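Long-range contact in transcriptional activator, putative (Pyrococcus furiosus, PDB 1RTW), which is of uncertain function, though it is named a putative transcriptional activator and belongs to the all-helical TENA/THI-4/PQQC family: residues L65-I76 against Y164-L172. Sequence-based numbering, arbitrary orientation.
Sequences LLPFFAESIYYI and YVKRIEKIL
Phe-68 and Tyr-164 bridge two roughly antiparallel helices, 66-76 and 164-172, whose axes approach to 12.3 Å, with N-to-C directions 149° apart, a gap that the two rings span. Phe-68 is a knob among Tyr-164, Arg-167, Ile-168 and Ile-171: the CD1 methyl of Ile-171 makes a CH-pi contact over the centre of the Phe-68 ring, 3.9 Å from the centroid, while CG1 of Ile-168 meets the edge at CZ. Arg-167 is extended, with CG anti to the backbone N (chi1 -166°), which carries its guanidinium past the ring: CD1 of Phe-68 lies over one guanidinium face, 3.6 Å from NE, with the two planes nearly perpendicular. NH1 of Arg-167 donates a nearly straight hydrogen bond of 3.0 Å to OE2 of Glu-71, a salt bridge suiting two residues that reach solvent. This knobs-into-holes packing joins helices 66-89 and 159-176 of the all-helical TENA/THI-4/PQQC fold; Met-54 of helix 33-60 also touches Tyr-164. Tyr-164 is the reciprocal knob, among Phe-68, Ser-72, Tyr-75 and Ile-76. Tyr-75 turns its edge to the Tyr-164 face in a T-shaped stack, and CD1 of Ile-76 reaches CE2 of Tyr-164 at 3.6 Å. Small Ser-72 lets this ring come close, its hydroxyl satisfied by Phe-68 O; that of buried Tyr-164 is hydrogen-bonded to Glu-129.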
ATOM      1  N   LEU B  65     -11.941 -14.610   6.459  1.00 28.06           N
ATOM      2  CA  LEU B  65     -11.832 -14.719   5.010  1.00 26.99           C
ATOM      3  C   LEU B  65     -10.441 -15.158   4.549  1.00 25.90           C
ATOM      4  O   LEU B  65     -10.243 -15.480   3.375  1.00 24.43           O
ATOM      5  CB  LEU B  65     -12.194 -13.382   4.365  1.00 29.99           C
ATOM      6  CG  LEU B  65     -13.594 -13.221   3.767  1.00 32.23           C
ATOM      7  CD1 LEU B  65     -14.637 -14.092   4.463  1.00 32.45           C
ATOM      8  CD2 LEU B  65     -13.975 -11.770   3.823  1.00 30.66           C
ATOM      9  N   LEU B  66      -9.484 -15.197   5.476  1.00 23.74           N
ATOM     10  CA  LEU B  66      -8.129 -15.608   5.136  1.00 22.57           C
ATOM     11  C   LEU B  66      -8.073 -16.960   4.427  1.00 21.75           C
ATOM     12  O   LEU B  66      -7.391 -17.087   3.414  1.00 22.30           O
ATOM     13  CB  LEU B  66      -7.216 -15.579   6.365  1.00 20.22           C
ATOM     14  CG  LEU B  66      -7.043 -14.161   6.922  1.00 21.95           C
ATOM     15  CD1 LEU B  66      -6.140 -14.165   8.143  1.00 20.82           C
ATOM     16  CD2 LEU B  66      -6.471 -13.247   5.854  1.00 19.33           C
ATOM     17  N   PRO B  67      -8.811 -17.975   4.928  1.00 23.48           N
ATOM     18  CA  PRO B  67      -8.805 -19.300   4.288  1.00 23.13           C
ATOM     19  C   PRO B  67      -9.362 -19.232   2.856  1.00 22.25           C
ATOM     20  O   PRO B  67      -8.836 -19.874   1.946  1.00 22.18           O
ATOM     21  CB  PRO B  67      -9.731 -20.125   5.198  1.00 24.63           C
ATOM     22  CG  PRO B  67      -9.561 -19.481   6.534  1.00 24.66           C
ATOM     23  CD  PRO B  67      -9.606 -18.013   6.173  1.00 23.93           C
ATOM     24  N   PHE B  68     -10.424 -18.450   2.670  1.00 19.69           N
ATOM     25  CA  PHE B  68     -11.045 -18.288   1.359  1.00 18.52           C
ATOM     26  C   PHE B  68     -10.044 -17.699   0.369  1.00 16.74           C
ATOM     27  O   PHE B  68      -9.886 -18.202  -0.744  1.00 15.57           O
ATOM     28  CB  PHE B  68     -12.288 -17.388   1.467  1.00 19.10           C
ATOM     29  CG  PHE B  68     -12.695 -16.745   0.167  1.00 18.62           C
ATOM     30  CD1 PHE B  68     -13.384 -17.468  -0.798  1.00 17.19           C
ATOM     31  CD2 PHE B  68     -12.360 -15.422  -0.100  1.00 19.35           C
ATOM     32  CE1 PHE B  68     -13.733 -16.889  -2.009  1.00 16.19           C
ATOM     33  CE2 PHE B  68     -12.705 -14.835  -1.312  1.00 20.01           C
ATOM     34  CZ  PHE B  68     -13.392 -15.574  -2.266  1.00 21.30           C
ATOM     35  N   PHE B  69      -9.370 -16.634   0.782  1.00 15.38           N
ATOM     36  CA  PHE B  69      -8.387 -15.990  -0.073  1.00 13.73           C
ATOM     37  C   PHE B  69      -7.207 -16.890  -0.366  1.00 13.94           C
ATOM     38  O   PHE B  69      -6.689 -16.877  -1.479  1.00 13.80           O
ATOM     39  CB  PHE B  69      -7.926 -14.665   0.527  1.00 13.22           C
ATOM     40  CG  PHE B  69      -8.791 -13.490   0.135  1.00 13.35           C
ATOM     41  CD1 PHE B  69      -8.692 -12.936  -1.136  1.00 12.97           C
ATOM     42  CD2 PHE B  69      -9.687 -12.935   1.032  1.00 11.70           C
ATOM     43  CE1 PHE B  69      -9.470 -11.840  -1.507  1.00 14.85           C
ATOM     44  CE2 PHE B  69     -10.474 -11.839   0.670  1.00 14.56           C
ATOM     45  CZ  PHE B  69     -10.364 -11.289  -0.599  1.00 12.77           C
ATOM     46  N   ALA B  70      -6.792 -17.686   0.620  1.00 15.06           N
ATOM     47  CA  ALA B  70      -5.668 -18.603   0.416  1.00 16.46           C
ATOM     48  C   ALA B  70      -5.999 -19.649  -0.643  1.00 17.13           C
ATOM     49  O   ALA B  70      -5.193 -19.905  -1.546  1.00 15.86           O
ATOM     50  CB  ALA B  70      -5.288 -19.277   1.707  1.00 17.65           C
ATOM     51  N   GLU B  71      -7.206 -20.202  -0.545  1.00 17.85           N
ATOM     52  CA  GLU B  71      -7.707 -21.219  -1.460  1.00 21.68           C
ATOM     53  C   GLU B  71      -7.993 -20.656  -2.842  1.00 22.58           C
ATOM     54  O   GLU B  71      -7.674 -21.291  -3.847  1.00 24.03           O
ATOM     55  CB  GLU B  71      -8.989 -21.850  -0.900  1.00 25.85           C
ATOM     56  CG  GLU B  71      -8.788 -22.702   0.355  1.00 31.64           C
ATOM     57  CD  GLU B  71     -10.014 -22.744   1.261  1.00 37.22           C
ATOM     58  OE1 GLU B  71      -9.833 -23.006   2.474  1.00 43.49           O
ATOM     59  OE2 GLU B  71     -11.150 -22.506   0.783  1.00 35.58           O
ATOM     60  N   SER B  72      -8.599 -19.471  -2.886  1.00 22.45           N
ATOM     61  CA  SER B  72      -8.944 -18.828  -4.149  1.00 20.81           C
ATOM     62  C   SER B  72      -7.714 -18.444  -4.947  1.00 20.51           C
ATOM     63  O   SER B  72      -7.650 -18.700  -6.152  1.00 22.79           O
ATOM     64  CB  SER B  72      -9.812 -17.598  -3.918  1.00 20.33           C
ATOM     65  OG  SER B  72     -11.018 -17.964  -3.300  1.00 19.33           O
ATOM     66  N   ILE B  73      -6.741 -17.828  -4.287  1.00 19.56           N
ATOM     67  CA  ILE B  73      -5.508 -17.436  -4.974  1.00 17.23           C
ATOM     68  C   ILE B  73      -4.799 -18.665  -5.537  1.00 16.86           C
ATOM     69  O   ILE B  73      -4.333 -18.651  -6.684  1.00 14.89           O
ATOM     70  CB  ILE B  73      -4.577 -16.654  -4.050  1.00 15.97           C
ATOM     71  CG1 ILE B  73      -5.198 -15.287  -3.756  1.00 16.56           C
ATOM     72  CG2 ILE B  73      -3.194 -16.496  -4.679  1.00 15.65           C
ATOM     73  CD1 ILE B  73      -4.379 -14.441  -2.788  1.00 16.58           C
ATOM     74  N   TYR B  74      -4.775 -19.742  -4.752  1.00 15.32           N
ATOM     75  CA  TYR B  74      -4.149 -20.984  -5.184  1.00 16.77           C
ATOM     76  C   TYR B  74      -4.913 -21.528  -6.397  1.00 17.19           C
ATOM     77  O   TYR B  74      -4.308 -21.911  -7.396  1.00 16.37           O
ATOM     78  CB  TYR B  74      -4.149 -22.008  -4.045  1.00 21.22           C
ATOM     79  CG  TYR B  74      -3.479 -23.317  -4.401  1.00 24.91           C
ATOM     80  CD1 TYR B  74      -2.128 -23.361  -4.758  1.00 27.61           C
ATOM     81  CD2 TYR B  74      -4.202 -24.503  -4.421  1.00 25.70           C
ATOM     82  CE1 TYR B  74      -1.519 -24.562  -5.132  1.00 30.35           C
ATOM     83  CE2 TYR B  74      -3.605 -25.705  -4.789  1.00 28.23           C
ATOM     84  CZ  TYR B  74      -2.268 -25.728  -5.144  1.00 30.29           C
ATOM     85  OH  TYR B  74      -1.676 -26.914  -5.514  1.00 34.86           O
ATOM     86  N   TYR B  75      -6.243 -21.525  -6.306  1.00 16.72           N
ATOM     87  CA  TYR B  75      -7.120 -21.990  -7.378  1.00 17.62           C
ATOM     88  C   TYR B  75      -6.910 -21.173  -8.663  1.00 18.84           C
ATOM     89  O   TYR B  75      -6.570 -21.741  -9.710  1.00 20.19           O
ATOM     90  CB  TYR B  75      -8.576 -21.917  -6.903  1.00 16.44           C
ATOM     91  CG  TYR B  75      -9.634 -22.232  -7.943  1.00 16.27           C
ATOM     92  CD1 TYR B  75      -9.635 -23.446  -8.642  1.00 13.36           C
ATOM     93  CD2 TYR B  75     -10.645 -21.307  -8.223  1.00 13.56           C
ATOM     94  CE1 TYR B  75     -10.623 -23.725  -9.599  1.00 12.10           C
ATOM     95  CE2 TYR B  75     -11.634 -21.572  -9.167  1.00 12.79           C
ATOM     96  CZ  TYR B  75     -11.625 -22.776  -9.851  1.00 15.76           C
ATOM     97  OH  TYR B  75     -12.636 -23.020 -10.762  1.00 15.72           O
ATOM     98  N   ILE B  76      -7.028 -19.848  -8.558  1.00 17.36           N
ATOM     99  CA  ILE B  76      -6.849 -18.945  -9.700  1.00 15.91           C
ATOM    100  C   ILE B  76      -5.429 -19.016 -10.294  1.00 15.24           C
ATOM    101  O   ILE B  76      -5.257 -18.832 -11.499  1.00 12.74           O
ATOM    102  CB  ILE B  76      -7.153 -17.457  -9.316  1.00 16.88           C
ATOM    103  CG1 ILE B  76      -8.510 -17.321  -8.621  1.00 17.03           C
ATOM    104  CG2 ILE B  76      -7.133 -16.572 -10.532  1.00 18.97           C
ATOM    105  CD1 ILE B  76      -9.613 -18.052  -9.270  1.00 18.12           C
ATOM    106  N   TYR B 164     -17.281 -21.118  -6.992  1.00 26.43           N
ATOM    107  CA  TYR B 164     -16.337 -20.111  -6.544  1.00 25.05           C
ATOM    108  C   TYR B 164     -17.003 -18.732  -6.674  1.00 25.98           C
ATOM    109  O   TYR B 164     -16.910 -17.901  -5.769  1.00 27.54           O
ATOM    110  CB  TYR B 164     -15.063 -20.217  -7.392  1.00 23.79           C
ATOM    111  CG  TYR B 164     -14.172 -18.995  -7.385  1.00 22.55           C
ATOM    112  CD1 TYR B 164     -13.648 -18.495  -6.193  1.00 21.25           C
ATOM    113  CD2 TYR B 164     -13.859 -18.335  -8.577  1.00 19.68           C
ATOM    114  CE1 TYR B 164     -12.841 -17.373  -6.185  1.00 20.61           C
ATOM    115  CE2 TYR B 164     -13.048 -17.209  -8.585  1.00 19.74           C
ATOM    116  CZ  TYR B 164     -12.542 -16.733  -7.386  1.00 22.20           C
ATOM    117  OH  TYR B 164     -11.732 -15.622  -7.379  1.00 21.57           O
ATOM    118  N   VAL B 165     -17.714 -18.517  -7.780  1.00 24.82           N
ATOM    119  CA  VAL B 165     -18.416 -17.261  -8.015  1.00 27.62           C
ATOM    120  C   VAL B 165     -19.534 -17.100  -6.990  1.00 30.72           C
ATOM    121  O   VAL B 165     -19.709 -16.026  -6.413  1.00 26.89           O
ATOM    122  CB  VAL B 165     -19.019 -17.205  -9.446  1.00 25.82           C
ATOM    123  CG1 VAL B 165     -19.947 -16.012  -9.589  1.00 22.48           C
ATOM    124  CG2 VAL B 165     -17.907 -17.115 -10.472  1.00 24.75           C
ATOM    125  N   LYS B 166     -20.272 -18.182  -6.756  1.00 37.54           N
ATOM    126  CA  LYS B 166     -21.371 -18.176  -5.796  1.00 43.54           C
ATOM    127  C   LYS B 166     -20.844 -17.871  -4.394  1.00 40.47           C
ATOM    128  O   LYS B 166     -21.488 -17.157  -3.617  1.00 38.76           O
ATOM    129  CB  LYS B 166     -22.086 -19.530  -5.804  1.00 55.22           C
ATOM    130  CG  LYS B 166     -23.356 -19.582  -4.959  1.00 67.82           C
ATOM    131  CD  LYS B 166     -24.466 -18.699  -5.529  1.00 78.25           C
ATOM    132  CE  LYS B 166     -24.950 -19.200  -6.886  1.00 84.72           C
ATOM    133  NZ  LYS B 166     -25.481 -20.593  -6.820  1.00 92.92           N
ATOM    134  N   ARG B 167     -19.654 -18.387  -4.099  1.00 36.67           N
ATOM    135  CA  ARG B 167     -19.014 -18.187  -2.807  1.00 35.20           C
ATOM    136  C   ARG B 167     -18.631 -16.717  -2.614  1.00 32.56           C
ATOM    137  O   ARG B 167     -18.781 -16.179  -1.515  1.00 32.40           O
ATOM    138  CB  ARG B 167     -17.789 -19.094  -2.676  1.00 37.16           C
ATOM    139  CG  ARG B 167     -17.247 -19.208  -1.265  1.00 44.31           C
ATOM    140  CD  ARG B 167     -16.041 -20.149  -1.195  1.00 49.89           C
ATOM    141  NE  ARG B 167     -15.509 -20.242   0.169  1.00 54.55           N
ATOM    142  CZ  ARG B 167     -14.317 -20.747   0.494  1.00 55.79           C
ATOM    143  NH1 ARG B 167     -13.504 -21.219  -0.446  1.00 55.95           N
ATOM    144  NH2 ARG B 167     -13.934 -20.777   1.766  1.00 56.01           N
ATOM    145  N   ILE B 168     -18.168 -16.067  -3.687  1.00 27.81           N
ATOM    146  CA  ILE B 168     -17.792 -14.653  -3.631  1.00 24.66           C
ATOM    147  C   ILE B 168     -19.055 -13.815  -3.434  1.00 23.67           C
ATOM    148  O   ILE B 168     -19.078 -12.867  -2.640  1.00 18.43           O
ATOM    149  CB  ILE B 168     -17.068 -14.199  -4.937  1.00 23.07           C
ATOM    150  CG1 ILE B 168     -15.678 -14.840  -5.025  1.00 23.61           C
ATOM    151  CG2 ILE B 168     -16.913 -12.692  -4.969  1.00 21.39           C
ATOM    152  CD1 ILE B 168     -15.049 -14.730  -6.389  1.00 18.08           C
ATOM    153  N   GLU B 169     -20.098 -14.194  -4.163  1.00 25.08           N
ATOM    154  CA  GLU B 169     -21.389 -13.529  -4.120  1.00 29.72           C
ATOM    155  C   GLU B 169     -21.954 -13.503  -2.699  1.00 30.13           C
ATOM    156  O   GLU B 169     -22.347 -12.448  -2.197  1.00 27.27           O
ATOM    157  CB  GLU B 169     -22.359 -14.251  -5.060  1.00 33.75           C
ATOM    158  CG  GLU B 169     -23.707 -13.588  -5.225  1.00 39.66           C
ATOM    159  CD  GLU B 169     -24.626 -14.347  -6.172  1.00 45.66           C
ATOM    160  OE1 GLU B 169     -24.172 -14.760  -7.269  1.00 46.98           O
ATOM    161  OE2 GLU B 169     -25.813 -14.521  -5.821  1.00 46.74           O
ATOM    162  N   LYS B 170     -21.955 -14.667  -2.055  1.00 32.25           N
ATOM    163  CA  LYS B 170     -22.469 -14.810  -0.699  1.00 34.75           C
ATOM    164  C   LYS B 170     -21.690 -13.941   0.287  1.00 34.02           C
ATOM    165  O   LYS B 170     -22.286 -13.322   1.177  1.00 35.72           O
ATOM    166  CB  LYS B 170     -22.432 -16.281  -0.277  1.00 39.50           C
ATOM    167  CG  LYS B 170     -23.186 -16.587   1.002  1.00 45.13           C
ATOM    168  CD  LYS B 170     -23.184 -18.080   1.281  1.00 52.78           C
ATOM    169  CE  LYS B 170     -23.891 -18.412   2.594  1.00 55.87           C
ATOM    170  NZ  LYS B 170     -23.212 -17.800   3.771  1.00 58.34           N
ATOM    171  N   ILE B 171     -20.367 -13.884   0.118  1.00 30.08           N
ATOM    172  CA  ILE B 171     -19.512 -13.065   0.976  1.00 25.00           C
ATOM    173  C   ILE B 171     -19.782 -11.580   0.747  1.00 23.44           C
ATOM    174  O   ILE B 171     -19.915 -10.817   1.708  1.00 22.42           O
ATOM    175  CB  ILE B 171     -18.017 -13.373   0.734  1.00 23.23           C
ATOM    176  CG1 ILE B 171     -17.706 -14.782   1.211  1.00 22.57           C
ATOM    177  CG2 ILE B 171     -17.141 -12.387   1.483  1.00 21.93           C
ATOM    178  CD1 ILE B 171     -16.335 -15.264   0.814  1.00 26.48           C
ATOM    179  N   LEU B 172     -19.853 -11.180  -0.523  1.00 22.66           N
ATOM    180  CA  LEU B 172     -20.125  -9.794  -0.904  1.00 23.41           C
ATOM    181  C   LEU B 172     -21.455  -9.292  -0.348  1.00 25.58           C
ATOM    182  O   LEU B 172     -21.514  -8.258   0.317  1.00 24.75           O
ATOM    183  CB  LEU B 172     -20.160  -9.654  -2.426  1.00 21.08           C
ATOM    184  CG  LEU B 172     -20.477  -8.256  -2.960  1.00 19.44           C
ATOM    185  CD1 LEU B 172     -19.353  -7.292  -2.576  1.00 16.68           C
ATOM    186  CD2 LEU B 172     -20.660  -8.302  -4.472  1.00 15.51           C
TER
HETATM  187  O   HOH W   1     -12.496 -20.947  -3.275  1.00 31.26           O